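Local coordinates for HRDC domain-containing protein (PDB 3CYM) that is uncharacterized but, from its family, probably acts as a ribonuclease D-like 3'-5' exonuclease that binds nucleic acid, at residues A[48-60]-A[245-257]. Sequence-based numbering, arbitrary orientation.
Sequences ASGFRYGHEDWLV and DELAREYDIAPTL
Tyr53 lays its ring along the last turns of helix 231-250, with CB of Arg249 over one face, 3.8 Å from the ring centroid and 10° off its normal, a CH-pi contact. Ala248 CB packs against the ring 3.7 Å from Tyr53 CD1. With CG anti to the backbone N (chi1 175°), the tyrosine extends to Asp245, where Tyr53 OH donates to Asp245 OD1 at 2.9 Å, from the syn side but tilted 33° out of the carboxylate plane. Arg249 runs alongside the ring, and its NH1 forms a salt bridge with Asp245 OD2, the hydrogen bond in it weak, so one carboxylate serves both.

Just past the helix end, Asp252, with positive phi, turns its carboxylate to Arg52 and Tyr53. Its OD2 forms a salt bridge with Arg52 NH2 at 3.0 Å; the nitrogen comes from above the carboxylate, whereas the oxygen lies in the guanidinium plane. OD1 receives a long, weak bond from Tyr53 N and one from a water that also bridges Glu56 OE1 and Trp58 NE1. Ala254 N, 2.8 Å from Phe51 O, adds a backbone bond.

Farther out, Tyr303 OH accepts from Arg52 NE, Gln75 holds Glu56 OE2, and Phe300 stacks on Phe51. One salt bridge, the Tyr53 ring and hydroxyl, and a backbone bond thus join exonuclease loop to HRDC region. Arg52 and Arg249 would tend to favour ionised carboxylates, although nearby Glu56 would oppose this at Asp252.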
ATOM      1  N   ALA A  48       8.771   7.241   4.182  1.00 19.73           N
ATOM      2  CA  ALA A  48       9.612   7.992   3.268  1.00 20.11           C
ATOM      3  C   ALA A  48       9.780   7.244   1.945  1.00 22.22           C
ATOM      4  O   ALA A  48      10.906   7.016   1.497  1.00 25.08           O
ATOM      5  CB  ALA A  48      10.951   8.270   3.921  1.00 18.09           C
ATOM      6  N   SER A  49       8.647   6.859   1.344  1.00 24.69           N
ATOM      7  CA  SER A  49       8.611   6.132   0.072  0.50 24.46           C
ATOM      8  C   SER A  49       9.191   6.983  -1.047  1.00 24.32           C
ATOM      9  O   SER A  49       8.951   8.191  -1.099  1.00 22.48           O
ATOM     10  CB  SER A  49       7.174   5.739  -0.280  0.50 26.15           C
ATOM     11  OG  SER A  49       6.371   6.890  -0.489  0.50 22.81           O
ATOM     12  N   GLY A  50       9.954   6.355  -1.936  1.00 23.72           N
ATOM     13  CA  GLY A  50      10.641   7.083  -2.993  1.00 20.99           C
ATOM     14  C   GLY A  50      12.008   7.561  -2.539  1.00 21.77           C
ATOM     15  O   GLY A  50      12.885   7.808  -3.372  1.00 25.74           O
ATOM     16  N   PHE A  51      12.196   7.667  -1.219  1.00 21.96           N
ATOM     17  CA  PHE A  51      13.451   8.143  -0.625  1.00 17.58           C
ATOM     18  C   PHE A  51      14.240   7.044   0.085  1.00 17.59           C
ATOM     19  O   PHE A  51      15.354   6.699  -0.329  1.00 19.65           O
ATOM     20  CB  PHE A  51      13.186   9.301   0.341  1.00 15.08           C
ATOM     21  CG  PHE A  51      12.587  10.510  -0.313  1.00 18.59           C
ATOM     22  CD1 PHE A  51      13.406  11.498  -0.853  1.00 12.10           C
ATOM     23  CD2 PHE A  51      11.201  10.669  -0.376  1.00 18.65           C
ATOM     24  CE1 PHE A  51      12.860  12.623  -1.460  1.00 17.83           C
ATOM     25  CE2 PHE A  51      10.642  11.790  -0.981  1.00 22.81           C
ATOM     26  CZ  PHE A  51      11.472  12.773  -1.528  1.00 15.18           C
ATOM     27  N   ARG A  52      13.674   6.512   1.164  1.00 18.56           N
ATOM     28  CA  ARG A  52      14.284   5.404   1.907  1.00 22.33           C
ATOM     29  C   ARG A  52      13.972   4.069   1.235  1.00 23.87           C
ATOM     30  O   ARG A  52      13.267   4.037   0.223  1.00 20.45           O
ATOM     31  CB  ARG A  52      13.811   5.400   3.368  1.00 20.24           C
ATOM     32  CG  ARG A  52      14.291   6.596   4.194  1.00 13.34           C
ATOM     33  CD  ARG A  52      15.791   6.755   4.107  1.00 16.24           C
ATOM     34  NE  ARG A  52      16.261   7.987   4.723  1.00 20.51           N
ATOM     35  CZ  ARG A  52      16.940   8.049   5.863  1.00 26.13           C
ATOM     36  NH1 ARG A  52      17.317   9.224   6.343  1.00 24.27           N
ATOM     37  NH2 ARG A  52      17.243   6.941   6.526  1.00 29.45           N
ATOM     38  N   TYR A  53      14.484   2.975   1.804  1.00 24.57           N
ATOM     39  CA  TYR A  53      14.375   1.652   1.191  1.00 29.87           C
ATOM     40  C   TYR A  53      12.948   1.155   0.957  1.00 35.72           C
ATOM     41  O   TYR A  53      12.504   1.057  -0.192  1.00 39.35           O
ATOM     42  CB  TYR A  53      15.182   0.604   1.969  1.00 31.50           C
ATOM     43  CG  TYR A  53      14.996  -0.810   1.447  1.00 32.86           C
ATOM     44  CD1 TYR A  53      15.479  -1.181   0.191  1.00 34.17           C
ATOM     45  CD2 TYR A  53      14.322  -1.774   2.204  1.00 33.64           C
ATOM     46  CE1 TYR A  53      15.312  -2.468  -0.290  1.00 36.23           C
ATOM     47  CE2 TYR A  53      14.140  -3.064   1.725  1.00 31.91           C
ATOM     48  CZ  TYR A  53      14.643  -3.405   0.482  1.00 35.45           C
ATOM     49  OH  TYR A  53      14.474  -4.683   0.004  1.00 37.21           O
ATOM     50  N   GLY A  54      12.236   0.845   2.035  1.00 38.26           N
ATOM     51  CA  GLY A  54      10.933   0.200   1.916  1.00 38.47           C
ATOM     52  C   GLY A  54       9.809   1.007   2.525  1.00 38.60           C
ATOM     53  O   GLY A  54       9.645   2.194   2.232  1.00 39.55           O
ATOM     54  N   HIS A  55       9.037   0.350   3.384  1.00 36.34           N
ATOM     55  CA  HIS A  55       7.841   0.954   3.953  1.00 37.09           C
ATOM     56  C   HIS A  55       7.911   0.981   5.475  1.00 33.00           C
ATOM     57  O   HIS A  55       6.942   0.664   6.167  1.00 34.17           O
ATOM     58  CB  HIS A  55       6.591   0.229   3.436  1.00 39.47           C
ATOM     59  CG  HIS A  55       6.574   0.073   1.947  1.00 46.38           C
ATOM     60  ND1 HIS A  55       6.268   1.111   1.094  1.00 48.18           N
ATOM     61  CD2 HIS A  55       6.873  -0.987   1.158  1.00 49.70           C
ATOM     62  CE1 HIS A  55       6.358   0.693  -0.155  1.00 47.47           C
ATOM     63  NE2 HIS A  55       6.721  -0.577  -0.144  1.00 48.84           N
ATOM     64  N   GLU A  56       9.083   1.363   5.979  1.00 28.49           N
ATOM     65  CA  GLU A  56       9.282   1.619   7.396  1.00 26.44           C
ATOM     66  C   GLU A  56       8.624   2.956   7.735  1.00 22.36           C
ATOM     67  O   GLU A  56       8.751   3.930   6.987  1.00 26.14           O
ATOM     68  CB  GLU A  56      10.777   1.653   7.719  1.00 25.18           C
ATOM     69  CG  GLU A  56      11.122   1.783   9.197  1.00 29.89           C
ATOM     70  CD  GLU A  56      12.601   2.078   9.451  1.00 34.38           C
ATOM     71  OE1 GLU A  56      13.449   1.780   8.578  1.00 34.85           O
ATOM     72  OE2 GLU A  56      12.916   2.613  10.536  1.00 29.89           O
ATOM     73  N   ASP A  57       7.904   2.990   8.851  1.00 18.75           N
ATOM     74  CA  ASP A  57       7.271   4.212   9.295  1.00 19.24           C
ATOM     75  C   ASP A  57       8.318   5.160   9.889  1.00 17.84           C
ATOM     76  O   ASP A  57       9.102   4.775  10.758  1.00 16.51           O
ATOM     77  CB  ASP A  57       6.167   3.912  10.313  1.00 21.17           C
ATOM     78  CG  ASP A  57       5.009   3.112   9.722  1.00 28.70           C
ATOM     79  OD1 ASP A  57       4.832   3.098   8.481  1.00 26.16           O
ATOM     80  OD2 ASP A  57       4.252   2.498  10.512  1.00 27.37           O
ATOM     81  N   TRP A  58       8.330   6.391   9.393  1.00 17.36           N
ATOM     82  CA  TRP A  58       9.171   7.442   9.939  1.00 13.96           C
ATOM     83  C   TRP A  58       8.375   8.400  10.819  1.00 16.36           C
ATOM     84  O   TRP A  58       8.925   9.338  11.413  1.00 18.23           O
ATOM     85  CB  TRP A  58       9.887   8.164   8.800  1.00 15.14           C
ATOM     86  CG  TRP A  58      11.034   7.350   8.305  1.00 10.63           C
ATOM     87  CD1 TRP A  58      11.008   6.411   7.310  1.00 12.51           C
ATOM     88  CD2 TRP A  58      12.369   7.352   8.819  1.00  8.67           C
ATOM     89  NE1 TRP A  58      12.251   5.843   7.160  1.00 11.88           N
ATOM     90  CE2 TRP A  58      13.108   6.404   8.068  1.00 13.26           C
ATOM     91  CE3 TRP A  58      13.020   8.072   9.827  1.00  9.16           C
ATOM     92  CZ2 TRP A  58      14.457   6.164   8.292  1.00 12.90           C
ATOM     93  CZ3 TRP A  58      14.362   7.833  10.052  1.00 19.18           C
ATOM     94  CH2 TRP A  58      15.068   6.879   9.292  1.00 18.38           C
ATOM     95  N   LEU A  59       7.071   8.156  10.886  1.00 14.47           N
ATOM     96  CA  LEU A  59       6.178   8.860  11.804  1.00 13.04           C
ATOM     97  C   LEU A  59       4.921   8.028  12.021  1.00 13.54           C
ATOM     98  O   LEU A  59       4.499   7.272  11.146  1.00 15.55           O
ATOM     99  CB  LEU A  59       5.814  10.259  11.281  1.00 12.68           C
ATOM    100  CG  LEU A  59       5.058  11.208  12.237  1.00  6.52           C
ATOM    101  CD1 LEU A  59       5.826  11.529  13.511  1.00  7.18           C
ATOM    102  CD2 LEU A  59       4.702  12.478  11.520  1.00 10.26           C
ATOM    103  N   VAL A  60       4.337   8.178  13.202  1.00 17.24           N
ATOM    104  CA  VAL A  60       3.151   7.450  13.597  1.00 17.88           C
ATOM    105  C   VAL A  60       2.247   8.459  14.333  1.00 19.52           C
ATOM    106  O   VAL A  60       2.710   9.189  15.207  1.00 18.38           O
ATOM    107  CB  VAL A  60       3.567   6.208  14.426  1.00 17.22           C
ATOM    108  CG1 VAL A  60       2.654   5.962  15.539  1.00 15.73           C
ATOM    109  CG2 VAL A  60       3.687   4.965  13.530  1.00 21.64           C
ATOM    110  N   ASP A 245      19.021  -4.457  -4.717  1.00 19.67           N
ATOM    111  CA  ASP A 245      18.097  -4.604  -3.587  1.00 21.01           C
ATOM    112  C   ASP A 245      18.825  -4.794  -2.253  1.00 16.54           C
ATOM    113  O   ASP A 245      18.402  -4.254  -1.234  1.00 20.07           O
ATOM    114  CB  ASP A 245      17.124  -5.759  -3.833  1.00 22.53           C
ATOM    115  CG  ASP A 245      16.025  -5.831  -2.791  1.00 26.92           C
ATOM    116  OD1 ASP A 245      15.111  -4.980  -2.818  1.00 30.87           O
ATOM    117  OD2 ASP A 245      16.076  -6.752  -1.954  1.00 29.95           O
ATOM    118  N   GLU A 246      19.912  -5.561  -2.274  1.00 17.25           N
ATOM    119  CA  GLU A 246      20.763  -5.769  -1.095  1.00 19.29           C
ATOM    120  C   GLU A 246      21.354  -4.458  -0.599  1.00 18.56           C
ATOM    121  O   GLU A 246      21.240  -4.123   0.583  1.00 20.31           O
ATOM    122  CB  GLU A 246      21.905  -6.732  -1.425  1.00 20.77           C
ATOM    123  CG  GLU A 246      21.473  -8.155  -1.686  1.00 26.46           C
ATOM    124  CD  GLU A 246      22.609  -9.032  -2.158  1.00 36.77           C
ATOM    125  OE1 GLU A 246      23.776  -8.575  -2.143  1.00 38.11           O
ATOM    126  OE2 GLU A 246      22.327 -10.184  -2.552  1.00 43.00           O
ATOM    127  N   LEU A 247      21.968  -3.727  -1.527  1.00 17.93           N
ATOM    128  CA  LEU A 247      22.635  -2.457  -1.247  1.00 19.66           C
ATOM    129  C   LEU A 247      21.662  -1.349  -0.881  1.00 17.03           C
ATOM    130  O   LEU A 247      21.998  -0.462  -0.112  1.00 17.75           O
ATOM    131  CB  LEU A 247      23.486  -2.032  -2.445  1.00 15.59           C
ATOM    132  CG  LEU A 247      24.735  -2.892  -2.685  1.00 20.39           C
ATOM    133  CD1 LEU A 247      25.328  -2.690  -4.061  1.00  9.47           C
ATOM    134  CD2 LEU A 247      25.792  -2.633  -1.621  1.00 24.94           C
ATOM    135  N   ALA A 248      20.456  -1.401  -1.433  1.00 20.12           N
ATOM    136  CA  ALA A 248      19.421  -0.422  -1.107  1.00 21.03           C
ATOM    137  C   ALA A 248      18.916  -0.605   0.320  1.00 26.31           C
ATOM    138  O   ALA A 248      18.609   0.375   1.003  1.00 25.58           O
ATOM    139  CB  ALA A 248      18.285  -0.510  -2.088  1.00 16.36           C
ATOM    140  N   ARG A 249      18.830  -1.862   0.755  1.00 26.43           N
ATOM    141  CA  ARG A 249      18.402  -2.212   2.111  1.00 29.37           C
ATOM    142  C   ARG A 249      19.500  -1.891   3.124  1.00 26.46           C
ATOM    143  O   ARG A 249      19.227  -1.362   4.201  1.00 27.67           O
ATOM    144  CB  ARG A 249      18.036  -3.698   2.182  1.00 28.76           C
ATOM    145  CG  ARG A 249      17.478  -4.154   3.532  1.00 42.25           C
ATOM    146  CD  ARG A 249      17.352  -5.672   3.637  1.00 49.28           C
ATOM    147  NE  ARG A 249      16.246  -6.202   2.838  1.00 59.83           N
ATOM    148  CZ  ARG A 249      16.378  -6.793   1.650  1.00 62.59           C
ATOM    149  NH1 ARG A 249      15.302  -7.239   1.012  1.00 66.35           N
ATOM    150  NH2 ARG A 249      17.576  -6.943   1.096  1.00 60.21           N
ATOM    151  N   GLU A 250      20.736  -2.221   2.758  1.00 27.39           N
ATOM    152  CA  GLU A 250      21.907  -2.001   3.602  1.00 25.67           C
ATOM    153  C   GLU A 250      22.136  -0.512   3.841  1.00 30.01           C
ATOM    154  O   GLU A 250      22.430  -0.100   4.968  1.00 30.67           O
ATOM    155  CB  GLU A 250      23.139  -2.634   2.948  1.00 26.80           C
ATOM    156  CG  GLU A 250      24.464  -2.327   3.626  1.00 26.42           C
ATOM    157  CD  GLU A 250      25.658  -2.878   2.870  1.00 37.26           C
ATOM    158  OE1 GLU A 250      25.476  -3.383   1.736  1.00 30.74           O
ATOM    159  OE2 GLU A 250      26.783  -2.805   3.416  1.00 38.65           O
ATOM    160  N   TYR A 251      21.986   0.283   2.781  1.00 29.39           N
ATOM    161  CA  TYR A 251      22.226   1.724   2.846  1.00 29.38           C
ATOM    162  C   TYR A 251      20.968   2.563   3.076  1.00 27.68           C
ATOM    163  O   TYR A 251      21.051   3.793   3.128  1.00 25.26           O
ATOM    164  CB  TYR A 251      22.966   2.195   1.596  1.00 28.85           C
ATOM    165  CG  TYR A 251      24.423   1.819   1.611  1.00 31.25           C
ATOM    166  CD1 TYR A 251      25.359   2.636   2.233  1.00 35.56           C
ATOM    167  CD2 TYR A 251      24.866   0.641   1.027  1.00 32.27           C
ATOM    168  CE1 TYR A 251      26.699   2.297   2.262  1.00 36.75           C
ATOM    169  CE2 TYR A 251      26.210   0.292   1.050  1.00 35.42           C
ATOM    170  CZ  TYR A 251      27.118   1.127   1.669  1.00 32.82           C
ATOM    171  OH  TYR A 251      28.449   0.797   1.701  1.00 31.77           O
ATOM    172  N   ASP A 252      19.825   1.884   3.207  1.00 24.08           N
ATOM    173  CA  ASP A 252      18.520   2.491   3.526  1.00 19.77           C
ATOM    174  C   ASP A 252      18.140   3.604   2.540  1.00 19.79           C
ATOM    175  O   ASP A 252      18.036   4.776   2.902  1.00 14.97           O
ATOM    176  CB  ASP A 252      18.488   2.967   4.985  1.00 21.88           C
ATOM    177  CG  ASP A 252      17.095   3.308   5.463  1.00 19.01           C
ATOM    178  OD1 ASP A 252      16.107   2.941   4.784  1.00 19.51           O
ATOM    179  OD2 ASP A 252      16.993   3.951   6.528  1.00 23.73           O
ATOM    180  N   ILE A 253      17.945   3.214   1.285  1.00 18.88           N
ATOM    181  CA  ILE A 253      17.671   4.154   0.205  1.00 20.31           C
ATOM    182  C   ILE A 253      16.817   3.446  -0.845  1.00 18.58           C
ATOM    183  O   ILE A 253      16.946   2.233  -1.026  1.00 20.70           O
ATOM    184  CB  ILE A 253      19.011   4.739  -0.386  1.00 20.06           C
ATOM    185  CG1 ILE A 253      18.748   5.841  -1.425  1.00 15.93           C
ATOM    186  CG2 ILE A 253      19.932   3.622  -0.889  1.00 20.89           C
ATOM    187  CD1 ILE A 253      19.999   6.506  -1.959  1.00 15.03           C
ATOM    188  N   ALA A 254      15.922   4.192  -1.498  1.00 17.77           N
ATOM    189  CA  ALA A 254      15.098   3.664  -2.590  1.00 18.74           C
ATOM    190  C   ALA A 254      15.992   3.073  -3.677  1.00 18.03           C
ATOM    191  O   ALA A 254      16.884   3.760  -4.167  1.00 22.01           O
ATOM    192  CB  ALA A 254      14.225   4.759  -3.164  1.00 15.37           C
ATOM    193  N   PRO A 255      15.770   1.790  -4.034  1.00 22.25           N
ATOM    194  CA  PRO A 255      16.595   1.042  -4.994  1.00 20.11           C
ATOM    195  C   PRO A 255      16.899   1.778  -6.302  1.00 22.37           C
ATOM    196  O   PRO A 255      18.030   1.717  -6.785  1.00 19.41           O
ATOM    197  CB  PRO A 255      15.763  -0.206  -5.267  1.00 20.73           C
ATOM    198  CG  PRO A 255      14.982  -0.406  -4.027  1.00 24.15           C
ATOM    199  CD  PRO A 255      14.691   0.951  -3.478  1.00 20.43           C
ATOM    200  N   THR A 256      15.911   2.494  -6.840  1.00 22.26           N
ATOM    201  CA  THR A 256      16.067   3.187  -8.120  1.00 20.48           C
ATOM    202  C   THR A 256      16.885   4.480  -8.029  1.00 21.41           C
ATOM    203  O   THR A 256      17.156   5.123  -9.048  1.00 17.77           O
ATOM    204  CB  THR A 256      14.712   3.478  -8.767  1.00 19.85           C
ATOM    205  OG1 THR A 256      13.855   4.085  -7.800  1.00 22.65           O
ATOM    206  CG2 THR A 256      14.073   2.185  -9.278  1.00 16.60           C
ATOM    207  N   LEU A 257      17.257   4.866  -6.810  1.00 19.88           N
ATOM    208  CA  LEU A 257      18.210   5.950  -6.613  1.00 19.20           C
ATOM    209  C   LEU A 257      19.643   5.447  -6.782  1.00 22.10           C
ATOM    210  O   LEU A 257      20.545   6.210  -7.128  1.00 26.09           O
ATOM    211  CB  LEU A 257      18.008   6.625  -5.248  1.00 18.43           C
ATOM    212  CG  LEU A 257      16.828   7.599  -5.138  1.00 17.63           C
ATOM    213  CD1 LEU A 257      16.483   7.905  -3.692  1.00 17.47           C
ATOM    214  CD2 LEU A 257      17.133   8.885  -5.890  1.00 18.34           C
TER
HETATM  215  O   HOH W   1      13.408   3.303   6.293  1.00 25.20           O